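Side-chain contacts in processed glycerol phosphate lipoteichoic acid synthase 2 (Bacillus subtilis, PDB 2W8D), which is a synthase whose C-terminal part holds a sulfatase-family domain of the alkaline phosphatase clan and binds a magnesium ion: residues D218-N223 against Y260-N265; G361-T366 against L372-V377. All coordinates share one frame; numbering follows the deposited sequence.

Interaction 1 (D218-N223 against Y260-N265); sequences DSVVDN and YGISEN
Ile-262 meets the first turn of helix 219-244 through two separate methyls. Its branch methyl CG2 lies 4.0 Å from CG2 of Val-221, the two side chains crossing at about a right angle. The end of its longer arm, CD1, comes only to 4.5 Å from CG1 of Val-220. With chi1 of Ile-262 at -48°, its arms part at CB: CG2, anti to the backbone N, goes to Val-221 and, past a chi2 of -61°, CD1 to Val-220. No hydrogen bond joins the segments. Around this first shell, Phe-202 and Met-270 pack on Ile-262, Phe-200 on Val-220, and Ala-269 and Val-273 of helix 267-273 on Val-221. The helix start is set by Asp-218 at the N-cap: Val-221 N donates to Asp-218 OD1 over 3.3 Å, nearly straight at 167° but from above the carboxylate plane. The other oxygen, OD2, is bonded to His-266 ND1, tying the cap to the chain just beyond Asn-265. Ile-262 follows closely on Asp-258 and His-259, which bind the magnesium ion about 12 Å from its side chain. The arrangement is thus an N-capped helix packed against the metal-site loop of an alkaline phosphatase-type sulfatase domain.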
loop_
_atom_site.group_PDB
_atom_site.type_symbol
_atom_site.label_atom_id
_atom_site.label_comp_id
_atom_site.label_asym_id
_atom_site.label_seq_id
_atom_site.Cartn_x
_atom_site.Cartn_y
_atom_site.Cartn_z
ATOM N N ASP A 218 28.119 3.278 -2.368
ATOM C CA ASP A 218 27.077 4.118 -2.918
ATOM C C ASP A 218 26.263 4.653 -1.748
ATOM O O ASP A 218 25.648 3.892 -1.000
ATOM C CB ASP A 218 26.224 3.298 -3.884
ATOM C CG ASP A 218 25.011 4.048 -4.417
ATOM O OD1 ASP A 218 24.413 4.889 -3.699
ATOM O OD2 ASP A 218 24.631 3.743 -5.572
ATOM N N SER A 219 26.281 5.972 -1.603
ATOM C CA SER A 219 25.811 6.622 -0.414
ATOM C C SER A 219 24.304 6.668 -0.357
ATOM O O SER A 219 23.733 6.729 0.727
ATOM C CB SER A 219 26.413 8.023 -0.314
ATOM O OG SER A 219 25.807 8.918 -1.221
ATOM N N VAL A 220 23.634 6.635 -1.507
ATOM C CA VAL A 220 22.181 6.478 -1.492
ATOM C C VAL A 220 21.761 5.153 -0.812
ATOM O O VAL A 220 20.903 5.135 0.087
ATOM C CB VAL A 220 21.582 6.620 -2.919
ATOM C CG1 VAL A 220 20.118 6.182 -2.968
ATOM C CG2 VAL A 220 21.689 8.078 -3.377
ATOM N N VAL A 221 22.387 4.067 -1.246
ATOM C CA VAL A 221 22.154 2.727 -0.716
ATOM C C VAL A 221 22.687 2.593 0.714
ATOM O O VAL A 221 22.031 1.998 1.539
ATOM C CB VAL A 221 22.832 1.646 -1.594
ATOM C CG1 VAL A 221 22.894 0.279 -0.856
ATOM C CG2 VAL A 221 22.153 1.549 -2.976
ATOM N N ASP A 222 23.875 3.116 0.977
ATOM C CA ASP A 222 24.435 3.157 2.335
ATOM C C ASP A 222 23.500 3.793 3.356
ATOM O O ASP A 222 23.388 3.281 4.462
ATOM C CB ASP A 222 25.792 3.882 2.389
ATOM C CG ASP A 222 26.910 3.098 1.700
ATOM O OD1 ASP A 222 26.690 1.935 1.291
ATOM O OD2 ASP A 222 28.026 3.652 1.563
ATOM N N ASN A 223 22.817 4.879 2.972
ATOM C CA ASN A 223 22.002 5.672 3.909
ATOM C C ASN A 223 20.576 5.154 4.009
ATOM O O ASN A 223 19.835 5.475 4.952
ATOM C CB ASN A 223 21.988 7.144 3.501
ATOM C CG ASN A 223 23.332 7.816 3.711
ATOM O OD1 ASN A 223 24.202 7.309 4.419
ATOM N ND2 ASN A 223 23.512 8.953 3.080
ATOM N N TYR A 260 9.243 0.950 -4.543
ATOM C CA TYR A 260 10.677 0.761 -4.269
ATOM C C TYR A 260 11.314 2.054 -3.847
ATOM O O TYR A 260 10.893 3.102 -4.278
ATOM C CB TYR A 260 11.450 0.189 -5.477
ATOM C CG TYR A 260 11.437 1.123 -6.666
ATOM C CD1 TYR A 260 12.446 2.046 -6.834
ATOM C CD2 TYR A 260 10.371 1.129 -7.580
ATOM C CE1 TYR A 260 12.460 2.927 -7.932
ATOM C CE2 TYR A 260 10.348 2.028 -8.691
ATOM C CZ TYR A 260 11.422 2.915 -8.835
ATOM O OH TYR A 260 11.488 3.803 -9.842
ATOM N N GLY A 261 12.361 1.978 -3.038
ATOM C CA GLY A 261 13.165 3.147 -2.753
ATOM C C GLY A 261 14.442 3.183 -3.587
ATOM O O GLY A 261 14.967 4.265 -3.894
ATOM N N ILE A 262 14.959 2.003 -3.934
ATOM C CA ILE A 262 16.225 1.900 -4.650
ATOM C C ILE A 262 16.004 1.481 -6.119
ATOM O O ILE A 262 15.713 0.306 -6.397
ATOM C CB ILE A 262 17.162 0.867 -3.974
ATOM C CG1 ILE A 262 17.243 1.079 -2.446
ATOM C CG2 ILE A 262 18.554 0.919 -4.630
ATOM C CD1 ILE A 262 17.808 2.452 -2.063
ATOM N N SER A 263 16.195 2.414 -7.050
ATOM C CA SER A 263 16.065 2.106 -8.480
ATOM C C SER A 263 17.266 1.341 -9.076
ATOM O O SER A 263 18.244 1.021 -8.377
ATOM C CB SER A 263 15.798 3.379 -9.261
ATOM O OG SER A 263 16.963 4.159 -9.358
ATOM N N GLU A 264 17.177 1.059 -10.377
ATOM C CA GLU A 264 18.247 0.414 -11.161
ATOM C C GLU A 264 19.510 1.253 -11.378
ATOM O O GLU A 264 20.535 0.711 -11.750
ATOM C CB GLU A 264 17.676 -0.131 -12.470
ATOM C CG GLU A 264 16.654 -1.290 -12.244
ATOM C CD GLU A 264 16.499 -2.197 -13.476
ATOM O OE1 GLU A 264 15.419 -2.136 -14.132
ATOM O OE2 GLU A 264 17.459 -2.974 -13.791
ATOM N N ASN A 265 19.461 2.557 -11.080
ATOM C CA ASN A 265 20.665 3.412 -11.067
ATOM C C ASN A 265 21.707 2.980 -10.014
ATOM O O ASN A 265 22.895 3.377 -10.093
ATOM C CB ASN A 265 20.316 4.899 -10.824
ATOM C CG ASN A 265 19.386 5.499 -11.893
ATOM O OD1 ASN A 265 18.558 6.348 -11.577
ATOM N ND2 ASN A 265 19.533 5.080 -13.139
#

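Interaction 2 (G361-T366 against L372-V377); sequences GKYYDT and LDESEV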
loop_
_atom_site.group_PDB
_atom_site.type_symbol
_atom_site.label_atom_id
_atom_site.label_comp_id
_atom_site.label_asym_id
_atom_site.label_seq_id
_atom_site.Cartn_x
_atom_site.Cartn_y
_atom_site.Cartn_z
ATOM N N GLY A 361 8.861 -8.221 -22.193
ATOM C CA GLY A 361 8.649 -9.326 -23.134
ATOM C C GLY A 361 9.484 -10.592 -22.952
ATOM O O GLY A 361 9.308 -11.542 -23.689
ATOM N N LYS A 362 10.397 -10.626 -21.991
ATOM C CA LYS A 362 11.092 -11.872 -21.679
ATOM C C LYS A 362 10.434 -12.615 -20.491
ATOM O O LYS A 362 9.960 -11.995 -19.530
ATOM C CB LYS A 362 12.567 -11.601 -21.392
ATOM C CG LYS A 362 13.359 -11.223 -22.619
ATOM C CD LYS A 362 14.766 -10.788 -22.190
ATOM C CE LYS A 362 15.799 -10.901 -23.310
ATOM N NZ LYS A 362 15.549 -9.932 -24.412
ATOM N N TYR A 363 10.437 -13.941 -20.561
ATOM C CA TYR A 363 9.903 -14.753 -19.482
ATOM C C TYR A 363 10.986 -15.513 -18.733
ATOM O O TYR A 363 11.877 -16.135 -19.329
ATOM C CB TYR A 363 8.935 -15.791 -20.002
ATOM C CG TYR A 363 7.582 -15.294 -20.396
ATOM C CD1 TYR A 363 6.530 -15.263 -19.473
ATOM C CD2 TYR A 363 7.316 -14.918 -21.710
ATOM C CE1 TYR A 363 5.256 -14.835 -19.858
ATOM C CE2 TYR A 363 6.065 -14.492 -22.084
ATOM C CZ TYR A 363 5.041 -14.463 -21.160
ATOM O OH TYR A 363 3.786 -14.036 -21.545
ATOM N N TYR A 364 10.850 -15.513 -17.417
ATOM C CA TYR A 364 11.748 -16.245 -16.574
ATOM C C TYR A 364 10.938 -17.140 -15.680
ATOM O O TYR A 364 9.776 -16.822 -15.364
ATOM C CB TYR A 364 12.557 -15.290 -15.709
ATOM C CG TYR A 364 13.284 -14.229 -16.486
ATOM C CD1 TYR A 364 14.617 -14.377 -16.834
ATOM C CD2 TYR A 364 12.631 -13.060 -16.850
ATOM C CE1 TYR A 364 15.284 -13.377 -17.555
ATOM C CE2 TYR A 364 13.288 -12.053 -17.558
ATOM C CZ TYR A 364 14.600 -12.214 -17.894
ATOM O OH TYR A 364 15.202 -11.209 -18.598
ATOM N N ASP A 365 11.547 -18.252 -15.273
ATOM C CA ASP A 365 10.946 -19.067 -14.240
ATOM C C ASP A 365 11.027 -18.304 -12.916
ATOM O O ASP A 365 12.108 -17.938 -12.470
ATOM C CB ASP A 365 11.647 -20.425 -14.119
ATOM C CG ASP A 365 11.057 -21.270 -13.008
ATOM O OD1 ASP A 365 9.882 -21.689 -13.134
ATOM O OD2 ASP A 365 11.757 -21.486 -11.994
ATOM N N THR A 366 9.878 -18.042 -12.308
ATOM C CA THR A 366 9.837 -17.263 -11.077
ATOM C C THR A 366 10.712 -17.862 -9.974
ATOM O O THR A 366 11.455 -17.132 -9.322
ATOM C CB THR A 366 8.416 -17.087 -10.556
ATOM O OG1 THR A 366 7.708 -16.213 -11.437
ATOM C CG2 THR A 366 8.425 -16.422 -9.158
ATOM N N LEU A 372 13.238 -18.445 -20.056
ATOM C CA LEU A 372 12.386 -19.355 -20.789
ATOM C C LEU A 372 12.223 -18.869 -22.220
ATOM O O LEU A 372 12.002 -17.687 -22.446
ATOM C CB LEU A 372 11.006 -19.349 -20.136
ATOM C CG LEU A 372 10.608 -20.380 -19.090
ATOM C CD1 LEU A 372 11.793 -20.976 -18.335
ATOM C CD2 LEU A 372 9.602 -19.783 -18.155
ATOM N N ASP A 373 12.311 -19.754 -23.206
ATOM C CA ASP A 373 11.903 -19.299 -24.528
ATOM C C ASP A 373 10.383 -19.258 -24.705
ATOM O O ASP A 373 9.637 -20.098 -24.190
ATOM C CB ASP A 373 12.669 -19.950 -25.699
ATOM C CG ASP A 373 12.855 -21.441 -25.543
ATOM O OD1 ASP A 373 11.854 -22.151 -25.295
ATOM O OD2 ASP A 373 14.001 -21.915 -25.716
ATOM N N GLU A 374 9.959 -18.208 -25.400
ATOM C CA GLU A 374 8.568 -17.930 -25.763
ATOM C C GLU A 374 7.758 -19.157 -26.151
ATOM O O GLU A 374 6.574 -19.234 -25.814
ATOM C CB GLU A 374 8.540 -16.913 -26.911
ATOM C CG GLU A 374 8.409 -15.452 -26.480
ATOM C CD GLU A 374 7.103 -14.811 -26.956
ATOM O OE1 GLU A 374 6.654 -13.799 -26.355
ATOM O OE2 GLU A 374 6.513 -15.317 -27.927
ATOM N N SER A 375 8.392 -20.102 -26.848
ATOM C CA SER A 375 7.719 -21.299 -27.348
ATOM C C SER A 375 7.049 -22.147 -26.271
ATOM O O SER A 375 6.025 -22.787 -26.525
ATOM C CB SER A 375 8.707 -22.192 -28.116
ATOM O OG SER A 375 9.531 -21.418 -28.968
ATOM N N GLU A 376 7.644 -22.177 -25.082
ATOM C CA GLU A 376 7.209 -23.098 -24.033
ATOM C C GLU A 376 6.372 -22.430 -22.952
ATOM O O GLU A 376 6.019 -23.055 -21.950
ATOM C CB GLU A 376 8.417 -23.810 -23.425
ATOM C CG GLU A 376 9.362 -22.917 -22.579
ATOM C CD GLU A 376 10.805 -23.418 -22.634
ATOM O OE1 GLU A 376 11.644 -22.985 -21.804
ATOM O OE2 GLU A 376 11.082 -24.259 -23.538
ATOM N N VAL A 377 6.053 -21.158 -23.167
ATOM C CA VAL A 377 5.276 -20.396 -22.214
ATOM C C VAL A 377 3.774 -20.458 -22.530
ATOM O O VAL A 377 3.347 -20.244 -23.665
ATOM C CB VAL A 377 5.794 -18.951 -22.153
ATOM C CG1 VAL A 377 4.727 -18.011 -21.684
ATOM C CG2 VAL A 377 7.019 -18.886 -21.261
HETATM O O HOH W 1 7.154 -11.270 -25.444
HETATM O O HOH W 2 11.059 -15.361 -23.024
#
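Val-377 lays its methyl CG1 over the centre of the Tyr-363 ring, 3.6 Å from the centroid and 12° off the ring normal, a well-aligned CH-pi contact. The second methyl, CG2, sits over the root of the ring, 3.7 Å from Tyr-363 CG and almost as near to CB. Both branches therefore bear on the tyrosine: CG1, anti to the backbone N (chi1 155°), takes the middle of the face and CG2 its inner end. Next to this, Leu-372 N donates to Tyr-363 O over 2.8 Å, nearly straight at 168°. Tyr-363 CB and Leu-372 CB lie 4.1 Å apart. CD2 of Leu-372 reaches farther along the strand to the backbone of Tyr-364 and Asp-365, 3.8 Å from Asp-365 N. Tyr-356 closes the packed side, touching Leu-372 and Val-377 and meeting the Tyr-363 ring edge-to-face.

The other side is wet. One water accepts from Tyr-363 N and donates to Leu-372 O, bridging the other N and O of the same residue pair, where no direct bond is made. Another donates to both Gly-361 O and Glu-374 OE1, its bond to the carboxylate being 2.7 Å long; these two exposed residues thus meet mainly through solvent. Glu-374 OE1 lies 4.4 Å from Tyr-363 CE2, at the edge of the ring and near its plane. Strand 362-365 and the short edge strand 371-372 are antiparallel neighbours joined by a short loop, as in a beta hairpin; the chain then turns back through the 3-10 segment 374-376 and sets Val-377 on Tyr-363.

Overall arrangement
The two contacts follow one another along the chain, interaction 1 ending before interaction 2 begins. Their centres lie 29 Å apart and their nearest atoms about 10 Å, without touching. Both segments of interaction 1 fall in the sulfatase family region: helix 219-244 leads into strand 251-257 of the large mixed beta-sheet, and the loop 260-265 follows that strand. Interaction 2 lies farther from the centre of the chain, at one edge of the separate five-stranded antiparallel beta-sheet, just ahead of helix 380-397. One contact thus packs a helix start against the loop that follows the metal ligands Asp-258 and His-259; the other joins edge strand 371-372 and the chain after it to the neighbouring strand 362-365.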